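Local coordinates for coiled-coil and C2 domain-containing protein 1-like (Drosophila melanogaster, PDB 6EI6) that binds monophosphorylated phosphatidylinositols through its C2 domain and regulates ESCRT-dependent endosomal sorting, probably by preventing inappropriate polymerisation of the ESCRT-III component Shrub, at residues I38-R41 with M42-L46; T113-T116 with D117-E121; Q185-F188 with K189-V193; H260-E263 with K264-V267. One frame throughout, in Å; residues are numbered along the deposited sequence.

Contact 1 (I38-R41 with M42-L46)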
loop_
_atom_site.group_PDB
_atom_site.type_symbol
_atom_site.label_atom_id
_atom_site.label_comp_id
_atom_site.label_asym_id
_atom_site.label_seq_id
_atom_site.Cartn_x
_atom_site.Cartn_y
_atom_site.Cartn_z
ATOM N N ILE A 38 5.401 30.352 3.450
ATOM C CA ILE A 38 6.529 29.618 4.001
ATOM C C ILE A 38 6.074 28.806 5.196
ATOM O O ILE A 38 6.412 27.622 5.323
ATOM C CB ILE A 38 7.680 30.577 4.376
ATOM C CG1 ILE A 38 8.388 31.092 3.113
ATOM C CG2 ILE A 38 8.682 29.874 5.309
ATOM C CD1 ILE A 38 9.550 32.045 3.367
ATOM N N GLY A 39 5.277 29.429 6.077
ATOM C CA GLY A 39 4.758 28.726 7.239
ATOM C C GLY A 39 3.901 27.535 6.862
ATOM O O GLY A 39 4.005 26.465 7.469
ATOM N N VAL A 40 3.058 27.693 5.838
ATOM C CA VAL A 40 2.234 26.580 5.394
ATOM C C VAL A 40 3.111 25.451 4.860
ATOM O O VAL A 40 2.890 24.277 5.174
ATOM C CB VAL A 40 1.217 27.088 4.353
ATOM C CG1 VAL A 40 0.691 25.959 3.480
ATOM C CG2 VAL A 40 0.078 27.799 5.045
ATOM N N ARG A 41 4.125 25.786 4.060
ATOM C CA ARG A 41 5.026 24.775 3.503
ATOM C C ARG A 41 5.878 24.091 4.575
ATOM O O ARG A 41 6.163 22.888 4.476
ATOM C CB ARG A 41 5.918 25.414 2.441
ATOM C CG ARG A 41 5.143 25.955 1.241
ATOM C CD ARG A 41 4.573 24.814 0.379
ATOM N NE ARG A 41 3.767 25.304 -0.749
ATOM C CZ ARG A 41 3.564 24.635 -1.888
ATOM N NH1 ARG A 41 4.096 23.438 -2.096
ATOM N NH2 ARG A 41 2.838 25.181 -2.834
ATOM N N MET A 42 6.311 24.837 5.591
ATOM C CA MET A 42 6.976 24.220 6.732
ATOM C C MET A 42 6.114 23.110 7.316
ATOM O O MET A 42 6.578 21.989 7.558
ATOM C CB MET A 42 7.273 25.283 7.796
ATOM C CG MET A 42 8.432 26.194 7.466
ATOM S SD MET A 42 8.517 27.634 8.560
ATOM C CE MET A 42 8.873 26.821 10.150
ATOM N N GLU A 43 4.845 23.413 7.553
ATOM C CA GLU A 43 3.955 22.427 8.143
ATOM C C GLU A 43 3.700 21.260 7.183
ATOM O O GLU A 43 3.733 20.090 7.590
ATOM C CB GLU A 43 2.664 23.124 8.548
ATOM C CG GLU A 43 1.761 22.256 9.351
ATOM C CD GLU A 43 0.687 23.044 10.042
ATOM O OE1 GLU A 43 0.892 24.280 10.243
ATOM O OE2 GLU A 43 -0.350 22.413 10.367
ATOM N N GLU A 44 3.466 21.555 5.902
ATOM C CA GLU A 44 3.320 20.499 4.900
ATOM C C GLU A 44 4.541 19.593 4.862
ATOM O O GLU A 44 4.414 18.358 4.818
ATOM C CB GLU A 44 3.097 21.113 3.520
ATOM C CG GLU A 44 1.759 21.756 3.386
ATOM C CD GLU A 44 0.690 20.723 3.055
ATOM O OE1 GLU A 44 1.020 19.705 2.368
ATOM O OE2 GLU A 44 -0.469 20.909 3.506
ATOM N N GLN A 45 5.737 20.202 4.837
ATOM C CA GLN A 45 6.955 19.417 4.758
ATOM C C GLN A 45 7.069 18.477 5.946
ATOM O O GLN A 45 7.414 17.298 5.781
ATOM C CB GLN A 45 8.172 20.330 4.681
ATOM C CG GLN A 45 9.496 19.556 4.691
ATOM C CD GLN A 45 9.771 18.891 3.352
ATOM O OE1 GLN A 45 9.335 19.384 2.325
ATOM N NE2 GLN A 45 10.496 17.769 3.361
ATOM N N LEU A 46 6.768 18.979 7.152
ATOM C CA LEU A 46 6.875 18.155 8.348
ATOM C C LEU A 46 5.814 17.062 8.345
ATOM O O LEU A 46 6.100 15.911 8.700
ATOM C CB LEU A 46 6.758 19.034 9.604
ATOM C CG LEU A 46 7.943 19.975 9.884
ATOM C CD1 LEU A 46 7.588 21.057 10.937
ATOM C CD2 LEU A 46 9.185 19.188 10.313
#
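M42 lies back against I38, one helical turn earlier, and this pair forms the close part of the contact. The M42 amide donates to I38 O over 2.8 Å, and CG of the methionine comes within 3.3 Å of the same oxygen. Its position follows from the first torsion (chi1 -75°), which sets CG beside the backbone N and against the preceding turn. The sulfur then passes slantwise by the isoleucine, with M42 SD 4.0 Å from the CG2 branch of I38, while CD1 of I38 leads off the other way. Three further bonds repeat the pattern: E43 N to G39 O at 3.2 Å, E44 N to V40 O at 2.9 Å and Q45 N to R41 O at 2.7 Å. Four successive bonds from residue i+4 to residue i are the signature of an alpha-helix, here the first arm of an antiparallel helical hairpin whose second arm is helix 66-91. M42 and L46 face that arm, touching V86, and L46 also reaches L83; at the border of the interface the E43 carboxylate is gripped by R87 and K90, which would partly neutralise it. The flank carrying V40, R41 and E44 is looser and more exposed. V40 CG1 and E44 CG approach only to 4.3 Å. R41, folded at chi2 (-71°), turns its NE to E37 in a salt bridge, and its NH1 remains 6.6 Å from E44 OE1, too far for an ion pair. The E44 carboxylate has a long, weak pairing with K48. Q45, packed on L266, has its NE2 hydrogen-bonded to Q49.

Contact 2 (T113-T116 with D117-E121); sequences TDLT and DSELE
T116 and E119 are joined by two bonds of different kind. The T116 amide donates to E119 OE1 at 3.3 Å, fairly straight (161°), reaching the oxygen from above the carboxylate plane, 45° out of it. OE1 also has a long, weak pairing with K174. The second bond is weak: E119 N to T116 O, also 3.3 Å, closing the backbone turn. E119 can bend back this far because CG stands beside its own backbone N (chi1 -85°) and the chain is extended beyond it, laying CG 3.6 Å from T116 CB as the two side chains pass obliquely. With alanine at E119, the T116 amide would probably lose its carboxylate partner and the threonine CB its cover. S118 OG lies beside the T116 methyl and is hydrogen-bonded to the D176 carboxylate. The L115 and E121 side chains cross at about a right angle, with L115 CD1 4.2 Å from E121 OE1, while E121 OE2 is clamped by R172 and R248, which would help keep the buried carboxylate ionised. T116 to E119 form a type I beta turn, which delivers the chain into strand 119-128, an inner strand of one sheet of the C2 beta sandwich.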
loop_
_atom_site.group_PDB
_atom_site.type_symbol
_atom_site.label_atom_id
_atom_site.label_comp_id
_atom_site.label_asym_id
_atom_site.label_seq_id
_atom_site.Cartn_x
_atom_site.Cartn_y
_atom_site.Cartn_z
ATOM N N THR A 113 13.691 -6.729 -0.212
ATOM C CA THR A 113 14.815 -7.065 -1.085
ATOM C C THR A 113 14.594 -8.357 -1.866
ATOM O O THR A 113 15.269 -8.574 -2.876
ATOM C CB THR A 113 16.100 -7.205 -0.287
ATOM O OG1 THR A 113 15.880 -8.138 0.780
ATOM C CG2 THR A 113 16.508 -5.869 0.276
ATOM N N ASP A 114 13.675 -9.217 -1.418
ATOM C CA ASP A 114 13.340 -10.465 -2.107
ATOM C C ASP A 114 12.824 -10.264 -3.528
ATOM O O ASP A 114 12.636 -11.259 -4.235
ATOM C CB ASP A 114 12.285 -11.220 -1.305
ATOM C CG ASP A 114 11.200 -10.292 -0.779
ATOM O OD1 ASP A 114 10.522 -9.636 -1.604
ATOM O OD2 ASP A 114 11.035 -10.192 0.454
ATOM N N LEU A 115 12.593 -9.030 -3.969
ATOM C CA LEU A 115 11.950 -8.764 -5.246
ATOM C C LEU A 115 12.866 -7.966 -6.158
ATOM O O LEU A 115 13.513 -7.012 -5.730
ATOM C CB LEU A 115 10.643 -7.980 -5.058
ATOM C CG LEU A 115 9.287 -8.679 -4.999
ATOM C CD1 LEU A 115 9.308 -9.932 -4.146
ATOM C CD2 LEU A 115 8.298 -7.698 -4.423
ATOM N N THR A 116 12.892 -8.344 -7.424
ATOM C CA THR A 116 13.538 -7.525 -8.434
ATOM C C THR A 116 12.945 -6.118 -8.425
ATOM O O THR A 116 11.840 -5.881 -7.936
ATOM C CB THR A 116 13.371 -8.186 -9.812
ATOM O OG1 THR A 116 14.021 -9.460 -9.786
ATOM C CG2 THR A 116 13.965 -7.362 -10.950
ATOM N N ASP A 117 13.721 -5.170 -8.949
ATOM C CA ASP A 117 13.203 -3.844 -9.259
ATOM C C ASP A 117 12.009 -3.907 -10.208
ATOM O O ASP A 117 11.125 -3.042 -10.150
ATOM C CB ASP A 117 14.325 -2.988 -9.874
ATOM C CG ASP A 117 13.919 -1.529 -10.062
ATOM O OD1 ASP A 117 13.875 -0.787 -9.044
ATOM O OD2 ASP A 117 13.636 -1.134 -11.222
ATOM N N SER A 118 11.971 -4.901 -11.093
ATOM C CA SER A 118 10.953 -4.987 -12.131
ATOM C C SER A 118 9.762 -5.845 -11.727
ATOM O O SER A 118 8.876 -6.072 -12.553
ATOM C CB SER A 118 11.565 -5.542 -13.418
ATOM O OG SER A 118 11.922 -6.910 -13.253
ATOM N N GLU A 119 9.710 -6.311 -10.484
ATOM C CA GLU A 119 8.778 -7.353 -10.080
ATOM C C GLU A 119 7.705 -6.822 -9.140
ATOM O O GLU A 119 8.014 -6.203 -8.112
ATOM C CB GLU A 119 9.516 -8.503 -9.401
ATOM C CG GLU A 119 10.060 -9.479 -10.394
ATOM C CD GLU A 119 10.619 -10.723 -9.752
ATOM O OE1 GLU A 119 10.901 -10.712 -8.520
ATOM O OE2 GLU A 119 10.770 -11.720 -10.503
ATOM N N LEU A 120 6.453 -7.105 -9.479
ATOM C CA LEU A 120 5.333 -6.972 -8.565
ATOM C C LEU A 120 4.867 -8.366 -8.183
ATOM O O LEU A 120 4.694 -9.222 -9.055
ATOM C CB LEU A 120 4.199 -6.177 -9.205
ATOM C CG LEU A 120 3.008 -5.971 -8.282
ATOM C CD1 LEU A 120 2.465 -4.553 -8.373
ATOM C CD2 LEU A 120 1.940 -6.980 -8.637
ATOM N N GLU A 121 4.668 -8.590 -6.890
ATOM C CA GLU A 121 4.192 -9.863 -6.376
ATOM C C GLU A 121 2.773 -9.718 -5.832
ATOM O O GLU A 121 2.465 -8.746 -5.135
ATOM C CB GLU A 121 5.117 -10.386 -5.278
ATOM C CG GLU A 121 4.721 -11.754 -4.764
ATOM C CD GLU A 121 5.670 -12.274 -3.721
ATOM O OE1 GLU A 121 6.577 -13.062 -4.088
ATOM O OE2 GLU A 121 5.513 -11.883 -2.535
#

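Contact 3 (Q185-F188 with K189-V193); sequences QRIF and KRHGV. With SO4 (sulfate ion), chain C.
R190 N donates to R186 O at 2.9 Å and H191 N to I187 O at 3.0 Å, closing the last turn of the helix. A water then joins F188 O and H191 O, donating to each at 2.8 Å. The imidazole has neighbours at both nitrogens. H191 CG stands beside its backbone N (chi1 -62°), which turns the ring back toward R186. There NE2 packs over the centre of the R186 guanidinium, 3.1 Å above its plane, edge on face with the planes 75° apart. H191 ND1 donates to sulfate O2 at 2.9 Å (160°), and G192 N holds sulfate O1; the ion, probably from the crystallisation liquor, is also bonded by K216. R190 places its CB over one face of the imidazole and brings its NE to the edge of R186, where two donors meet without a hydrogen bond, so the detail there is doubtful. Were H191 an alanine, the sulfate would probably lose its ND1 donor and the R186 guanidinium a neighbour that limits its turning. Helix 182-190 leads from strand 171-176 of one C2 sheet to strand 192-199 of the other, F188 packing on L120 of strand 119-128 and K189 forming a salt bridge with E221.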
loop_
_atom_site.group_PDB
_atom_site.type_symbol
_atom_site.label_atom_id
_atom_site.label_comp_id
_atom_site.label_asym_id
_atom_site.label_seq_id
_atom_site.Cartn_x
_atom_site.Cartn_y
_atom_site.Cartn_z
ATOM N N GLN A 185 3.031 3.665 -15.009
ATOM C CA GLN A 185 2.770 4.586 -13.913
ATOM C C GLN A 185 1.294 4.984 -13.878
ATOM O O GLN A 185 0.719 5.140 -12.796
ATOM C CB GLN A 185 3.691 5.801 -14.038
ATOM C CG GLN A 185 5.184 5.421 -14.079
ATOM C CD GLN A 185 6.025 6.310 -15.008
ATOM O OE1 GLN A 185 5.698 7.473 -15.248
ATOM N NE2 GLN A 185 7.114 5.753 -15.531
ATOM N N ARG A 186 0.669 5.143 -15.053
ATOM C CA ARG A 186 -0.788 5.252 -15.163
ATOM C C ARG A 186 -1.486 4.166 -14.358
ATOM O O ARG A 186 -2.380 4.429 -13.539
ATOM C CB ARG A 186 -1.204 5.133 -16.636
ATOM C CG ARG A 186 -2.623 5.714 -16.948
ATOM C CD ARG A 186 -3.654 4.792 -17.696
ATOM N NE ARG A 186 -4.974 5.382 -17.465
ATOM C CZ ARG A 186 -6.112 5.142 -18.118
ATOM N NH1 ARG A 186 -6.174 4.305 -19.146
ATOM N NH2 ARG A 186 -7.209 5.788 -17.727
ATOM N N ILE A 187 -1.070 2.929 -14.590
ATOM C CA ILE A 187 -1.751 1.790 -14.000
ATOM C C ILE A 187 -1.663 1.856 -12.483
ATOM O O ILE A 187 -2.661 1.658 -11.781
ATOM C CB ILE A 187 -1.165 0.486 -14.567
ATOM C CG1 ILE A 187 -1.672 0.259 -16.005
ATOM C CG2 ILE A 187 -1.463 -0.705 -13.650
ATOM C CD1 ILE A 187 -0.833 -0.744 -16.788
ATOM N N PHE A 188 -0.472 2.160 -11.949
ATOM C CA PHE A 188 -0.354 2.296 -10.501
ATOM C C PHE A 188 -1.132 3.490 -9.972
ATOM O O PHE A 188 -1.644 3.434 -8.851
ATOM C CB PHE A 188 1.108 2.396 -10.096
ATOM C CG PHE A 188 1.799 1.089 -10.080
ATOM C CD1 PHE A 188 1.792 0.313 -8.937
ATOM C CD2 PHE A 188 2.419 0.608 -11.222
ATOM C CE1 PHE A 188 2.423 -0.924 -8.923
ATOM C CE2 PHE A 188 3.047 -0.613 -11.220
ATOM C CZ PHE A 188 3.056 -1.382 -10.068
ATOM N N LYS A 189 -1.271 4.558 -10.765
ATOM C CA LYS A 189 -1.985 5.736 -10.283
ATOM C C LYS A 189 -3.486 5.475 -10.188
ATOM O O LYS A 189 -4.132 5.835 -9.195
ATOM C CB LYS A 189 -1.708 6.929 -11.201
ATOM C CG LYS A 189 -1.915 8.302 -10.524
ATOM C CD LYS A 189 -1.033 9.399 -11.176
ATOM C CE LYS A 189 -0.604 10.491 -10.183
ATOM N NZ LYS A 189 0.483 10.037 -9.239
ATOM N N ARG A 190 -4.059 4.832 -11.207
ATOM C CA ARG A 190 -5.499 4.895 -11.406
ATOM C C ARG A 190 -6.208 3.555 -11.269
ATOM O O ARG A 190 -7.431 3.540 -11.090
ATOM C CB ARG A 190 -5.834 5.499 -12.780
ATOM C CG ARG A 190 -5.631 6.996 -12.869
ATOM C CD ARG A 190 -6.130 7.584 -14.174
ATOM N NE ARG A 190 -5.211 7.498 -15.310
ATOM C CZ ARG A 190 -4.738 8.581 -15.935
ATOM N NH1 ARG A 190 -5.090 9.785 -15.530
ATOM N NH2 ARG A 190 -3.922 8.491 -16.977
ATOM N N HIS A 191 -5.499 2.442 -11.371
ATOM C CA HIS A 191 -6.106 1.145 -11.659
ATOM C C HIS A 191 -5.782 0.163 -10.539
ATOM O O HIS A 191 -5.158 0.516 -9.534
ATOM C CB HIS A 191 -5.642 0.651 -13.036
ATOM C CG HIS A 191 -6.061 1.554 -14.163
ATOM N ND1 HIS A 191 -7.367 1.961 -14.352
ATOM C CD2 HIS A 191 -5.343 2.137 -15.151
ATOM C CE1 HIS A 191 -7.436 2.751 -15.411
ATOM N NE2 HIS A 191 -6.221 2.871 -15.916
ATOM N N GLY A 192 -6.229 -1.078 -10.710
ATOM C CA GLY A 192 -6.154 -2.041 -9.637
ATOM C C GLY A 192 -6.023 -3.462 -10.144
ATOM O O GLY A 192 -5.974 -3.722 -11.348
ATOM N N VAL A 193 -5.953 -4.383 -9.184
ATOM C CA VAL A 193 -5.888 -5.823 -9.405
ATOM C C VAL A 193 -7.243 -6.424 -9.046
ATOM O O VAL A 193 -7.791 -6.119 -7.981
ATOM C CB VAL A 193 -4.784 -6.446 -8.536
ATOM C CG1 VAL A 193 -4.632 -7.912 -8.837
ATOM C CG2 VAL A 193 -3.485 -5.692 -8.732
HETATM S S SO4 C . -9.542 -0.598 -12.485
HETATM O O1 SO4 C . -8.381 -1.334 -13.014
HETATM O O2 SO4 C . -9.673 0.714 -13.139
HETATM O O3 SO4 C . -9.377 -0.416 -11.030
HETATM O O4 SO4 C . -10.756 -1.373 -12.772
HETATM O O HOH W 1 -4.387 2.949 -8.410
#

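Contact 4 (H260-E263 with K264-V267); sequences HITE and KWLV
W265 turns its indole edge, not its face, to the last turn before it: CE3 lies 4.0 Å from I261 O and 4.2 Å from T262 CA, both near the ring plane. The first torsion explains this, since CG opposite the backbone N (chi1 -158°) swings the six-membered ring beside the T262 backbone, with T262 OG1 4.4 Å from CE3. That hydroxyl is hydrogen-bonded to R104 O. K264 behaves differently. Its chi1 of -35° is rotated away from the usual staggered position, and K264 CG is drawn in to 3.3 Å from E263 C; farther out the chain bends at chi3. The E263 chain runs out extended, and its carboxylate ends well apart from the K264 amine. The backbone changes course between these side chains. K264 N donates to I261 O at 3.2 Å, steeply from above the carbonyl plane (65° out of it), and makes a second, weak bond to H260 O at 3.4 Å. E263 N also reaches H260 O, at 3.0 Å. Two of these three bonds thus span three residues, as in a 3-10 turn, after which the chain becomes extended. The turn joins helix 255-263 to strand 265-268, which pairs antiparallel with strand 99-102, while the indole packs on V79 of helix 66-91 and on Q49 and C53 of helix 34-62, and meets the F106 ring.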
loop_
_atom_site.group_PDB
_atom_site.type_symbol
_atom_site.label_atom_id
_atom_site.label_comp_id
_atom_site.label_asym_id
_atom_site.label_seq_id
_atom_site.Cartn_x
_atom_site.Cartn_y
_atom_site.Cartn_z
ATOM N N HIS A 260 14.481 12.314 -2.368
ATOM C CA HIS A 260 14.806 13.731 -2.316
ATOM C C HIS A 260 14.373 14.330 -0.987
ATOM O O HIS A 260 15.136 15.080 -0.367
ATOM C CB HIS A 260 14.187 14.468 -3.505
ATOM C CG HIS A 260 14.701 13.986 -4.835
ATOM N ND1 HIS A 260 15.911 13.329 -4.975
ATOM C CD2 HIS A 260 14.168 14.053 -6.084
ATOM C CE1 HIS A 260 16.096 13.004 -6.246
ATOM N NE2 HIS A 260 15.053 13.430 -6.940
ATOM N N ILE A 261 13.180 13.957 -0.498
ATOM C CA ILE A 261 12.720 14.446 0.801
ATOM C C ILE A 261 13.683 14.032 1.905
ATOM O O ILE A 261 13.981 14.807 2.822
ATOM C CB ILE A 261 11.299 13.936 1.082
ATOM C CG1 ILE A 261 10.343 14.506 0.031
ATOM C CG2 ILE A 261 10.870 14.249 2.549
ATOM C CD1 ILE A 261 8.930 14.347 0.400
ATOM N N THR A 262 14.169 12.804 1.853
ATOM C CA THR A 262 15.039 12.371 2.932
ATOM C C THR A 262 16.399 13.094 2.909
ATOM O O THR A 262 17.095 13.122 3.930
ATOM C CB THR A 262 15.173 10.849 2.876
ATOM O OG1 THR A 262 15.501 10.387 4.179
ATOM C CG2 THR A 262 16.234 10.406 1.902
ATOM N N GLU A 263 16.763 13.722 1.790
ATOM C CA GLU A 263 18.015 14.446 1.688
ATOM C C GLU A 263 17.915 15.872 2.177
ATOM O O GLU A 263 18.949 16.509 2.395
ATOM C CB GLU A 263 18.508 14.446 0.250
ATOM C CG GLU A 263 19.125 13.129 -0.141
ATOM C CD GLU A 263 19.018 12.900 -1.626
ATOM O OE1 GLU A 263 18.873 13.928 -2.351
ATOM O OE2 GLU A 263 19.062 11.711 -2.058
ATOM N N LYS A 264 16.709 16.390 2.338
ATOM C CA LYS A 264 16.498 17.694 2.932
ATOM C C LYS A 264 15.453 17.572 4.039
ATOM O O LYS A 264 14.343 18.082 3.964
ATOM C CB LYS A 264 16.096 18.714 1.880
ATOM C CG LYS A 264 16.757 18.487 0.552
ATOM C CD LYS A 264 16.704 19.736 -0.324
ATOM C CE LYS A 264 15.580 19.631 -1.364
ATOM N NZ LYS A 264 15.458 20.889 -2.169
ATOM N N TRP A 265 15.826 16.883 5.100
ATOM C CA TRP A 265 14.945 16.728 6.237
ATOM C C TRP A 265 14.836 18.068 6.953
ATOM O O TRP A 265 15.816 18.550 7.534
ATOM C CB TRP A 265 15.508 15.650 7.163
ATOM C CG TRP A 265 14.526 15.018 8.070
ATOM C CD1 TRP A 265 14.404 15.222 9.416
ATOM C CD2 TRP A 265 13.559 14.019 7.725
ATOM N NE1 TRP A 265 13.416 14.419 9.929
ATOM C CE2 TRP A 265 12.887 13.666 8.910
ATOM C CE3 TRP A 265 13.210 13.379 6.530
ATOM C CZ2 TRP A 265 11.860 12.728 8.933
ATOM C CZ3 TRP A 265 12.198 12.453 6.545
ATOM C CH2 TRP A 265 11.527 12.133 7.744
ATOM N N LEU A 266 13.647 18.663 6.948
ATOM C CA LEU A 266 13.460 19.908 7.685
ATOM C C LEU A 266 13.414 19.603 9.179
ATOM O O LEU A 266 12.705 18.691 9.606
ATOM C CB LEU A 266 12.192 20.610 7.229
ATOM C CG LEU A 266 12.021 22.070 7.588
ATOM C CD1 LEU A 266 11.253 22.772 6.506
ATOM C CD2 LEU A 266 11.328 22.242 8.948
ATOM N N VAL A 267 14.188 20.364 9.961
ATOM C CA VAL A 267 14.328 20.199 11.410
ATOM C C VAL A 267 14.328 21.590 12.034
ATOM O O VAL A 267 15.041 22.477 11.559
ATOM C CB VAL A 267 15.642 19.459 11.767
ATOM C CG1 VAL A 267 15.972 19.563 13.259
ATOM C CG2 VAL A 267 15.634 18.018 11.311
#

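In chain order the four contacts are strictly in series, each within one continuous run; none nests in or crosses another. Contact 1 is a turn within helix 34-62, far from the C2 sandwich. Contact 2 closes the beta turn that opens strand 119-128, and contact 3 the passage from helix 182-190 to strand 192-199. These two meet where helix 182-190 packs on strand 119-128, L120 CD1 lying 3.6 Å from F188 CZ, with centres about 17 Å apart. Contact 4, near the C terminus, returns the chain to the helical hairpin: L46 CD2 lies 3.6 Å from L266 O, and Q45 packs on I261. Contacts 1 and 4 thus bind the two ends of the modelled chain together.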